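Local coordinates for probable glutathione reductase (Sinorhizobium meliloti, PDB 4DNA), which probably catalyses the NADPH-dependent reduction of glutathione disulfide to glutathione, working as a homodimer with one FAD bound per subunit, at residues Gly17-Ser20 against Gly21-Ala24; Cys157-Ser160 against Asn161-Phe164; Ile289-Ala292 against Phe293-Ser297; Met436-His439 against Pro440-Ala443. One frame throughout, in Å; residues are numbered along the deposited sequence.

All four contacts are local, each made by neighbouring segments of one continuous stretch, yet their chemistry follows their place in the fold. Interaction 1, on helix 15-25, is a buried contact, though its two arginines are only partly buried. Interaction 2 caps the short helix 160-163 with a carboxylate, and interaction 3 closes a more exposed turn with another; both are partly buried. Interactions 1 and 3 lie about 18 Å apart between centres; each packs beside the parallel sheet that includes strands 6-11 and 301-303. Interaction 4 stands apart in the dimerisation domain, about 40 Å from interaction 2 between centres, and meets the flavin of the second subunit.

Interaction 1: Gly17-Ser20 against Gly21-Ala24; sequences GVRS and GRLA
Four successive backbone hydrogen bonds, from Gly21 N to Gly17 O (2.8 Å), Arg22 N to Val18 O, Leu23 N to Arg19 O and Ala24 N to Ser20 O, carry helix 15-25 through about two regular alpha-helical turns. On that frame the side chains of Arg19 and Arg22 lie side by side and point the same way, their guanidinium planes turned 70° apart. NH2 of Arg22 sits over one face of the Arg19 guanidinium, offset toward its rim. NE of Arg19 and NH1 of Arg22 are 3.3 Å apart, two donors of like charge with no bond between them. One water reconciles them: it accepts from Arg19 NH2 at 3.1 Å and, weakly, from Arg22 NH1, lying at the edge of both groups, and probably eases their repulsion. The Arg19 chain leaves with CG opposite the backbone N (chi1 -175°) and then folds at chi2 and chi3, which lays its CD 3.8 Å from Leu23 CG. With an alanine here the long chain is gone, which would probably leave Leu23 CG less covered on that side and the water held, of these two arginines, by the weak bond from Arg22 alone. Ser20 turns back along the helix, where OG bonds to Gly16 O. Beyond these turns, Arg19, Ser20 and Leu23 meet helix 314-329, whereas Val18 and Arg22 meet helix 81-106. The helix links strands 6-11 and 31-35 in a beta-alpha-beta unit, and Gly17 fits the last glycine of a GxGxxG pattern, consistent with the Rossmann-type dinucleotide fold that cradles FAD.

Interaction 2: Cys157-Ser160 against Asn161-Phe164; sequences CITS and NEAF
Glu162 reaches back to Thr159, and the pair form a capping box at the start of helix 160-163. The close part of the contact is a cluster round one oxygen. Glu162 OE1 takes a hydrogen bond from Thr159 N at 2.8 Å, nearly straight at 165° and arriving almost in line with the C-O bond. Thr159 OG1 donates to the same oxygen at 3.1 Å from above the carboxylate plane, and both donors come from the same face. The hydroxyl can do this because OG1 stands between the backbone N and the carbonyl carbon (chi1 66°), where it also accepts a weak bond from Asn161 N. Glu162 itself bends at chi2 to bring its carboxylate back over the N-cap, its chain running antiparallel to that of Ile158. Glu162 N and Ala163 N both give Thr159 O short but poorly angled, weak bonds. Beneath, Ile158 and Ala163 are buried, both touching strand 259-262, and the Phe164 ring lies beside Ser160 O. The looser side is at Asn161, which brings CB up to Thr159 OG1 while its amide stands back, with ND2 3.9 Å from that hydroxyl. Phe164 meets Tyr54 edge-to-face, and Ser160 lies about 4 Å from the FAD between side chain and cofactor. A carboxylate held by two donors at the amino end of a helix is likely to be favoured in its charged form, balancing the partial positive charge of the first helical amides.

Interaction 3: Ile289-Ala292 against Phe293-Ser297; sequences IVDA and FSRTS
Segments 289-292 and 293-297 run in nearly opposite directions, 152° apart, joined by a type I turn from Asp291 to Ser294. The turn is closed by Ser294 N to Asp291 O at 3.3 Å, and a weak bond from Asp291 N to Arg295 O ties the arms behind it. The side chain of Asp291 does most of the remaining work. With CG placed between the backbone N and the carbonyl carbon (chi1 65°), its carboxylate hangs over the turn, and OD1 takes hydrogen bonds from Phe293 N and from Arg295 N, each 3.0 Å long. These two amides approach from opposite faces of the carboxylate plane and so clasp the oxygen between them. The other oxygen, OD2, forms a salt bridge with Arg295 NH1 at 2.6 Å, met nearly in line with its C-O bond, the carboxylate and guanidinium planes lying 31° apart. Arg295 also touches a crystal neighbour, which may influence its pose. If a leucine took the place of Asp291, the amides of Phe293 and Arg295 would probably lose their common acceptor and the guanidinium would be left without its counter-charge and free to swing. Just before the turn, Val290 points toward the returning arm, its CG1 near Ser294 O, and it also touches Ala303 of strand 301-303. Ser294 bonds through its backbone to Ala303 and through OG to Arg310. The bond from Phe293 N to OD1 makes an Asx turn, and Ser294, with positive phi, gives the pattern of a type I turn followed by a G1 beta bulge, a combination familiar from beta hairpins, here in a loop whose arms are not regular strands.

Interaction 4: Met436-His439 against Pro440-Ala443; sequences MAVH and PTAA. With FAD (flavin-adenine dinucleotide), chain D.
The cis peptide between His439 and Pro440 belongs to the loop of the dimerisation domain that enters the flavin site of the second subunit. Pro440 CB stands over one face of the His439 ring, 3.7 Å from its centroid and only 3° off the normal, a CH-pi contact in which the two side chains cross at about a right angle. His439 points its CG opposite the backbone N (chi1 -172°), which swings the imidazole over the proline. The ring is held from farther along the chain, ND1 being hydrogen-bonded to Glu444 OE2. Such a His-Glu pair is known from glutathione reductases and their relatives, and His439 is predicted to be the proton acceptor. Its backbone is used as well: FAD N3, on the cofactor held largely by the second subunit, donates to His439 O at 2.8 Å with an angle of 155°. Pro440 CD comes within 3.6 Å of FAD O4. Across the cis step, Thr441 OG1 donates to Val438 O at 2.7 Å, while Thr441 CG2 lies 4.2 Å from Val438 CG1. Thr441 N binds Glu444 OE2, the same oxygen that takes His439 ND1. Pro440 O accepts from Lys52 NZ of the second subunit, and Val438 N reaches Gln417 OE1 of that same neighbour.

Interaction 1: Gly17-Ser20 against Gly21-Ala24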
loop_
_atom_site.group_PDB
_atom_site.type_symbol
_atom_site.label_atom_id
_atom_site.label_comp_id
_atom_site.label_asym_id
_atom_site.label_seq_id
_atom_site.Cartn_x
_atom_site.Cartn_y
_atom_site.Cartn_z
ATOM N N GLY A 17 27.891 4.550 7.975
ATOM C CA GLY A 17 28.808 5.173 8.902
ATOM C C GLY A 17 28.117 5.829 10.068
ATOM O O GLY A 17 28.562 5.701 11.210
ATOM N N VAL A 18 27.029 6.534 9.778
ATOM C CA VAL A 18 26.306 7.268 10.803
ATOM C C VAL A 18 25.703 6.307 11.815
ATOM O O VAL A 18 25.843 6.499 13.026
ATOM C CB VAL A 18 25.227 8.192 10.201
ATOM C CG1 VAL A 18 24.248 8.661 11.268
ATOM C CG2 VAL A 18 25.881 9.380 9.512
ATOM N N ARG A 19 25.055 5.263 11.315
ATOM C CA ARG A 19 24.536 4.233 12.191
ATOM C C ARG A 19 25.665 3.735 13.083
ATOM O O ARG A 19 25.555 3.779 14.314
ATOM C CB ARG A 19 23.924 3.086 11.389
ATOM C CG ARG A 19 23.254 2.009 12.244
ATOM C CD ARG A 19 22.158 2.547 13.166
ATOM N NE ARG A 19 21.360 3.615 12.549
ATOM C CZ ARG A 19 20.089 3.507 12.161
ATOM N NH1 ARG A 19 19.419 2.374 12.319
ATOM N NH2 ARG A 19 19.483 4.556 11.614
ATOM N N SER A 20 26.759 3.319 12.446
ATOM C CA SER A 20 27.915 2.789 13.137
ATOM C C SER A 20 28.386 3.703 14.249
ATOM O O SER A 20 28.426 3.299 15.403
ATOM C CB SER A 20 29.041 2.513 12.151
ATOM O OG SER A 20 28.691 1.438 11.295
ATOM N N GLY A 21 28.715 4.941 13.895
ATOM C CA GLY A 21 29.220 5.920 14.857
ATOM C C GLY A 21 28.244 6.167 15.992
ATOM O O GLY A 21 28.587 5.982 17.164
ATOM N N ARG A 22 27.020 6.564 15.638
ATOM C CA ARG A 22 25.991 6.875 16.619
ATOM C C ARG A 22 25.825 5.702 17.552
ATOM O O ARG A 22 25.907 5.876 18.759
ATOM C CB ARG A 22 24.658 7.223 15.950
ATOM C CG ARG A 22 23.676 7.978 16.841
ATOM C CD ARG A 22 22.305 8.137 16.184
ATOM N NE ARG A 22 21.530 6.902 16.256
ATOM C CZ ARG A 22 21.178 6.162 15.207
ATOM N NH1 ARG A 22 21.503 6.543 13.966
ATOM N NH2 ARG A 22 20.478 5.042 15.397
ATOM N N LEU A 23 25.627 4.503 17.011
ATOM C CA LEU A 23 25.431 3.347 17.878
ATOM C C LEU A 23 26.590 3.189 18.852
ATOM O O LEU A 23 26.377 3.148 20.064
ATOM C CB LEU A 23 25.227 2.054 17.084
ATOM C CG LEU A 23 23.837 1.716 16.529
ATOM C CD1 LEU A 23 23.852 0.314 15.945
ATOM C CD2 LEU A 23 22.756 1.838 17.586
ATOM N N ALA A 24 27.810 3.144 18.318
ATOM C CA ALA A 24 29.020 2.891 19.111
ATOM C C ALA A 24 29.300 3.956 20.171
ATOM O O ALA A 24 29.727 3.631 21.282
ATOM C CB ALA A 24 30.224 2.727 18.201
HETATM O O HOH W 1 21.818 6.503 11.117
#

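Interaction 2: Cys157-Ser160 against Asn161-Phe164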
loop_
_atom_site.group_PDB
_atom_site.type_symbol
_atom_site.label_atom_id
_atom_site.label_comp_id
_atom_site.label_asym_id
_atom_site.label_seq_id
_atom_site.Cartn_x
_atom_site.Cartn_y
_atom_site.Cartn_z
ATOM N N CYS A 157 28.003 15.037 -20.238
ATOM C CA CYS A 157 26.855 14.311 -19.733
ATOM C C CYS A 157 26.606 14.586 -18.267
ATOM O O CYS A 157 27.411 15.244 -17.611
ATOM C CB CYS A 157 27.071 12.828 -19.943
ATOM S SG CYS A 157 27.128 12.398 -21.683
ATOM N N ILE A 158 25.487 14.092 -17.747
ATOM C CA ILE A 158 25.188 14.271 -16.333
ATOM C C ILE A 158 25.047 12.948 -15.579
ATOM O O ILE A 158 24.838 11.895 -16.181
ATOM C CB ILE A 158 23.955 15.170 -16.097
ATOM C CG1 ILE A 158 22.721 14.637 -16.829
ATOM C CG2 ILE A 158 24.255 16.600 -16.498
ATOM C CD1 ILE A 158 21.427 15.243 -16.332
ATOM N N THR A 159 25.196 13.010 -14.259
ATOM C CA THR A 159 24.911 11.862 -13.410
ATOM C C THR A 159 23.769 12.237 -12.485
ATOM O O THR A 159 23.299 13.376 -12.493
ATOM C CB THR A 159 26.126 11.429 -12.561
ATOM O OG1 THR A 159 26.451 12.456 -11.622
ATOM C CG2 THR A 159 27.324 11.139 -13.424
ATOM N N SER A 160 23.332 11.278 -11.681
ATOM C CA SER A 160 22.350 11.545 -10.651
ATOM C C SER A 160 22.841 12.594 -9.636
ATOM O O SER A 160 22.040 13.241 -8.949
ATOM C CB SER A 160 21.951 10.241 -9.968
ATOM O OG SER A 160 23.080 9.530 -9.495
ATOM N N ASN A 161 24.154 12.770 -9.536
ATOM C CA ASN A 161 24.660 13.854 -8.732
ATOM C C ASN A 161 24.091 15.167 -9.239
ATOM O O ASN A 161 23.544 15.934 -8.457
ATOM C CB ASN A 161 26.182 13.872 -8.729
ATOM C CG ASN A 161 26.775 12.873 -7.750
ATOM O OD1 ASN A 161 26.142 12.514 -6.769
ATOM N ND2 ASN A 161 27.995 12.428 -8.011
ATOM N N GLU A 162 24.165 15.404 -10.549
ATOM C CA GLU A 162 23.724 16.683 -11.119
ATOM C C GLU A 162 22.264 16.700 -11.483
ATOM O O GLU A 162 21.721 17.764 -11.792
ATOM C CB GLU A 162 24.503 17.052 -12.373
ATOM C CG GLU A 162 25.977 17.254 -12.148
ATOM C CD GLU A 162 26.700 15.944 -12.157
ATOM O OE1 GLU A 162 26.471 15.159 -13.108
ATOM O OE2 GLU A 162 27.463 15.689 -11.206
ATOM N N ALA A 163 21.628 15.539 -11.479
ATOM C CA ALA A 163 20.276 15.459 -11.998
ATOM C C ALA A 163 19.327 16.257 -11.126
ATOM O O ALA A 163 18.549 17.083 -11.619
ATOM C CB ALA A 163 19.829 14.018 -12.102
ATOM N N PHE A 164 19.417 16.041 -9.820
ATOM C CA PHE A 164 18.534 16.724 -8.889
ATOM C C PHE A 164 18.692 18.235 -8.937
ATOM O O PHE A 164 17.735 18.967 -8.657
ATOM C CB PHE A 164 18.766 16.230 -7.466
ATOM C CG PHE A 164 18.477 14.779 -7.278
ATOM C CD1 PHE A 164 17.164 14.304 -7.319
ATOM C CD2 PHE A 164 19.508 13.884 -7.065
ATOM C CE1 PHE A 164 16.887 12.956 -7.155
ATOM C CE2 PHE A 164 19.240 12.534 -6.895
ATOM C CZ PHE A 164 17.926 12.073 -6.932
#

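Interaction 3: Ile289-Ala292 against Phe293-Ser297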
loop_
_atom_site.group_PDB
_atom_site.type_symbol
_atom_site.label_atom_id
_atom_site.label_comp_id
_atom_site.label_asym_id
_atom_site.label_seq_id
_atom_site.Cartn_x
_atom_site.Cartn_y
_atom_site.Cartn_z
ATOM N N ILE A 289 36.933 -6.204 -0.294
ATOM C CA ILE A 289 36.530 -7.576 -0.019
ATOM C C ILE A 289 36.351 -7.799 1.487
ATOM O O ILE A 289 37.266 -7.540 2.286
ATOM C CB ILE A 289 37.546 -8.566 -0.612
ATOM C CG1 ILE A 289 37.419 -8.572 -2.132
ATOM C CG2 ILE A 289 37.353 -9.968 -0.052
ATOM C CD1 ILE A 289 38.623 -9.155 -2.842
ATOM N N VAL A 290 35.161 -8.263 1.865
ATOM C CA VAL A 290 34.864 -8.598 3.261
ATOM C C VAL A 290 34.277 -9.999 3.402
ATOM O O VAL A 290 33.687 -10.545 2.466
ATOM C CB VAL A 290 33.890 -7.579 3.942
ATOM C CG1 VAL A 290 34.598 -6.282 4.306
ATOM C CG2 VAL A 290 32.651 -7.335 3.078
ATOM N N ASP A 291 34.440 -10.566 4.593
ATOM C CA ASP A 291 33.684 -11.741 4.978
ATOM C C ASP A 291 32.287 -11.320 5.425
ATOM O O ASP A 291 31.918 -10.165 5.298
ATOM C CB ASP A 291 34.426 -12.516 6.065
ATOM C CG ASP A 291 34.557 -11.749 7.369
ATOM O OD1 ASP A 291 33.934 -10.672 7.557
ATOM O OD2 ASP A 291 35.293 -12.264 8.231
ATOM N N ALA A 292 31.517 -12.252 5.963
ATOM C CA ALA A 292 30.123 -11.988 6.335
ATOM C C ALA A 292 29.942 -11.141 7.606
ATOM O O ALA A 292 28.816 -10.882 8.007
ATOM C CB ALA A 292 29.367 -13.301 6.459
ATOM N N PHE A 293 31.051 -10.734 8.229
ATOM C CA PHE A 293 31.026 -9.901 9.436
ATOM C C PHE A 293 31.748 -8.580 9.190
ATOM O O PHE A 293 32.232 -7.931 10.134
ATOM C CB PHE A 293 31.673 -10.618 10.620
ATOM C CG PHE A 293 31.183 -12.013 10.822
ATOM C CD1 PHE A 293 31.793 -13.079 10.170
ATOM C CD2 PHE A 293 30.123 -12.271 11.674
ATOM C CE1 PHE A 293 31.343 -14.377 10.356
ATOM C CE2 PHE A 293 29.668 -13.565 11.867
ATOM C CZ PHE A 293 30.278 -14.621 11.205
ATOM N N SER A 294 31.836 -8.207 7.912
ATOM C CA SER A 294 32.374 -6.916 7.472
ATOM C C SER A 294 33.881 -6.716 7.731
ATOM O O SER A 294 34.392 -5.608 7.657
ATOM C CB SER A 294 31.533 -5.759 8.050
ATOM O OG SER A 294 30.131 -5.962 7.854
ATOM N N ARG A 295 34.594 -7.802 8.006
ATOM C CA ARG A 295 36.035 -7.734 8.216
ATOM C C ARG A 295 36.761 -7.621 6.894
ATOM O O ARG A 295 36.594 -8.462 6.013
ATOM C CB ARG A 295 36.544 -8.973 8.948
ATOM C CG ARG A 295 36.152 -9.084 10.407
ATOM C CD ARG A 295 35.759 -10.522 10.696
ATOM N NE ARG A 295 36.813 -11.284 11.356
ATOM C CZ ARG A 295 36.990 -12.595 11.222
ATOM N NH1 ARG A 295 36.209 -13.306 10.418
ATOM N NH2 ARG A 295 37.969 -13.202 11.888
ATOM N N THR A 296 37.563 -6.570 6.772
ATOM C CA THR A 296 38.491 -6.420 5.661
ATOM C C THR A 296 39.597 -7.432 5.861
ATOM O O THR A 296 39.588 -8.188 6.834
ATOM C CB THR A 296 39.152 -5.024 5.626
ATOM O OG1 THR A 296 40.102 -4.917 6.696
ATOM C CG2 THR A 296 38.125 -3.922 5.739
ATOM N N SER A 297 40.567 -7.423 4.956
ATOM C CA SER A 297 41.701 -8.314 5.063
ATOM C C SER A 297 42.730 -7.806 6.077
ATOM O O SER A 297 43.713 -8.484 6.353
ATOM C CB SER A 297 42.334 -8.532 3.693
ATOM O OG SER A 297 42.937 -7.337 3.248
#

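Interaction 4: Met436-His439 against Pro440-Ala443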
loop_
_atom_site.group_PDB
_atom_site.type_symbol
_atom_site.label_atom_id
_atom_site.label_comp_id
_atom_site.label_asym_id
_atom_site.label_seq_id
_atom_site.Cartn_x
_atom_site.Cartn_y
_atom_site.Cartn_z
HETATM N N MSE A 436 -8.785 -13.995 4.454
HETATM C CA MSE A 436 -10.000 -13.373 3.960
HETATM C C MSE A 436 -9.631 -12.153 3.196
HETATM O O MSE A 436 -8.679 -11.456 3.543
HETATM C CB MSE A 436 -10.826 -12.964 5.162
HETATM C CG MSE A 436 -12.176 -12.382 4.765
HETATM SE SE MSE A 436 -13.314 -13.765 3.925
HETATM C CE MSE A 436 -13.097 -15.214 5.252
ATOM N N ALA A 437 -10.386 -11.881 2.141
ATOM C CA ALA A 437 -10.137 -10.729 1.291
ATOM C C ALA A 437 -10.532 -9.423 1.965
ATOM O O ALA A 437 -11.483 -9.380 2.754
ATOM C CB ALA A 437 -10.881 -10.886 -0.025
ATOM N N VAL A 438 -9.792 -8.361 1.656
ATOM C CA VAL A 438 -10.217 -7.007 2.003
ATOM C C VAL A 438 -10.674 -6.274 0.736
ATOM O O VAL A 438 -9.952 -6.193 -0.250
ATOM C CB VAL A 438 -9.123 -6.203 2.742
ATOM C CG1 VAL A 438 -9.695 -4.897 3.265
ATOM C CG2 VAL A 438 -8.523 -7.010 3.878
ATOM N N HIS A 439 -11.880 -5.729 0.787
ATOM C CA HIS A 439 -12.520 -5.165 -0.382
ATOM C C HIS A 439 -13.074 -3.776 -0.134
ATOM O O HIS A 439 -13.624 -3.511 0.940
ATOM C CB HIS A 439 -13.625 -6.109 -0.812
ATOM C CG HIS A 439 -14.255 -5.752 -2.127
ATOM N ND1 HIS A 439 -13.722 -6.115 -3.302
ATOM C CD2 HIS A 439 -15.415 -5.057 -2.419
ATOM C CE1 HIS A 439 -14.497 -5.674 -4.299
ATOM N NE2 HIS A 439 -15.540 -5.033 -3.758
ATOM N N PRO A 440 -12.917 -2.860 -1.119
ATOM C CA PRO A 440 -12.163 -3.083 -2.345
ATOM C C PRO A 440 -10.697 -2.628 -2.254
ATOM O O PRO A 440 -10.427 -1.477 -1.920
ATOM C CB PRO A 440 -12.938 -2.264 -3.385
ATOM C CG PRO A 440 -13.754 -1.279 -2.614
ATOM C CD PRO A 440 -13.602 -1.557 -1.148
ATOM N N THR A 441 -9.777 -3.556 -2.523
ATOM C CA THR A 441 -8.349 -3.264 -2.651
ATOM C C THR A 441 -7.777 -3.879 -3.935
ATOM O O THR A 441 -8.462 -4.602 -4.658
ATOM C CB THR A 441 -7.522 -3.820 -1.472
ATOM O OG1 THR A 441 -7.714 -5.238 -1.377
ATOM C CG2 THR A 441 -7.875 -3.132 -0.124
ATOM N N ALA A 442 -6.518 -3.551 -4.212
ATOM C CA ALA A 442 -5.709 -4.202 -5.239
ATOM C C ALA A 442 -5.242 -5.554 -4.706
ATOM O O ALA A 442 -5.379 -6.586 -5.370
ATOM C CB ALA A 442 -4.509 -3.330 -5.574
ATOM N N ALA A 443 -4.713 -5.514 -3.482
ATOM C CA ALA A 443 -4.132 -6.652 -2.772
ATOM C C ALA A 443 -4.992 -7.906 -2.652
ATOM O O ALA A 443 -4.450 -8.992 -2.471
ATOM C CB ALA A 443 -3.669 -6.207 -1.391
HETATM P PA FAD D . -26.584 -7.705 -0.819
HETATM O O1A FAD D . -27.280 -6.490 -0.263
HETATM O O2A FAD D . -25.258 -7.561 -1.545
HETATM O O5B FAD D . -27.595 -8.545 -1.757
HETATM C C5B FAD D . -28.988 -8.557 -1.494
HETATM C C4B FAD D . -29.783 -8.132 -2.718
HETATM O O4B FAD D . -30.991 -8.897 -2.757
HETATM C C3B FAD D . -30.188 -6.668 -2.659
HETATM O O3B FAD D . -29.727 -6.001 -3.837
HETATM C C2B FAD D . -31.703 -6.658 -2.631
HETATM O O2B FAD D . -32.255 -5.713 -3.556
HETATM C C1B FAD D . -32.102 -8.056 -3.058
HETATM N N9A FAD D . -33.288 -8.567 -2.339
HETATM C C8A FAD D . -33.598 -8.364 -1.039
HETATM N N7A FAD D . -34.752 -8.997 -0.716
HETATM C C5A FAD D . -35.181 -9.624 -1.824
HETATM C C6A FAD D . -36.328 -10.474 -2.177
HETATM N N6A FAD D . -37.261 -10.779 -1.241
HETATM N N1A FAD D . -36.402 -10.930 -3.451
HETATM C C2A FAD D . -35.482 -10.635 -4.387
HETATM N N3A FAD D . -34.422 -9.862 -4.131
HETATM C C4A FAD D . -34.219 -9.343 -2.894
HETATM N N1 FAD D . -18.368 -4.321 2.328
HETATM C C2 FAD D . -17.029 -4.486 2.144
HETATM O O2 FAD D . -16.536 -5.649 2.155
HETATM N N3 FAD D . -16.203 -3.428 1.949
HETATM C C4 FAD D . -16.619 -2.151 1.914
HETATM O O4 FAD D . -15.801 -1.222 1.726
HETATM C C4X FAD D . -18.067 -1.895 2.112
HETATM N N5 FAD D . -18.589 -0.644 2.105
HETATM C C5X FAD D . -19.913 -0.430 2.291
HETATM C C6 FAD D . -20.410 0.877 2.267
HETATM C C7 FAD D . -21.768 1.132 2.452
HETATM C C7M FAD D . -22.275 2.549 2.427
HETATM C C8 FAD D . -22.691 -0.019 2.669
HETATM C C8M FAD D . -24.163 0.198 2.868
HETATM C C9 FAD D . -22.196 -1.323 2.690
HETATM C C9A FAD D . -20.836 -1.580 2.508
HETATM N N10 FAD D . -20.318 -2.902 2.516
HETATM C C10 FAD D . -18.932 -3.089 2.332
HETATM C "C1'" FAD D . -21.188 -4.060 2.754
HETATM C "C2'" FAD D . -21.482 -4.924 1.545
HETATM O "O2'" FAD D . -22.272 -4.163 0.643
HETATM C "C3'" FAD D . -22.334 -6.093 2.006
HETATM O "O3'" FAD D . -21.813 -6.601 3.250
HETATM C "C4'" FAD D . -22.450 -7.195 0.956
HETATM O "O4'" FAD D . -23.097 -6.693 -0.224
HETATM C "C5'" FAD D . -23.274 -8.346 1.503
HETATM O "O5'" FAD D . -23.729 -9.083 0.391
HETATM P P FAD D . -25.145 -9.833 0.346
HETATM O O1P FAD D . -25.145 -10.436 -1.035
HETATM O O2P FAD D . -25.385 -10.662 1.587
HETATM O O3P FAD D . -26.270 -8.682 0.417
#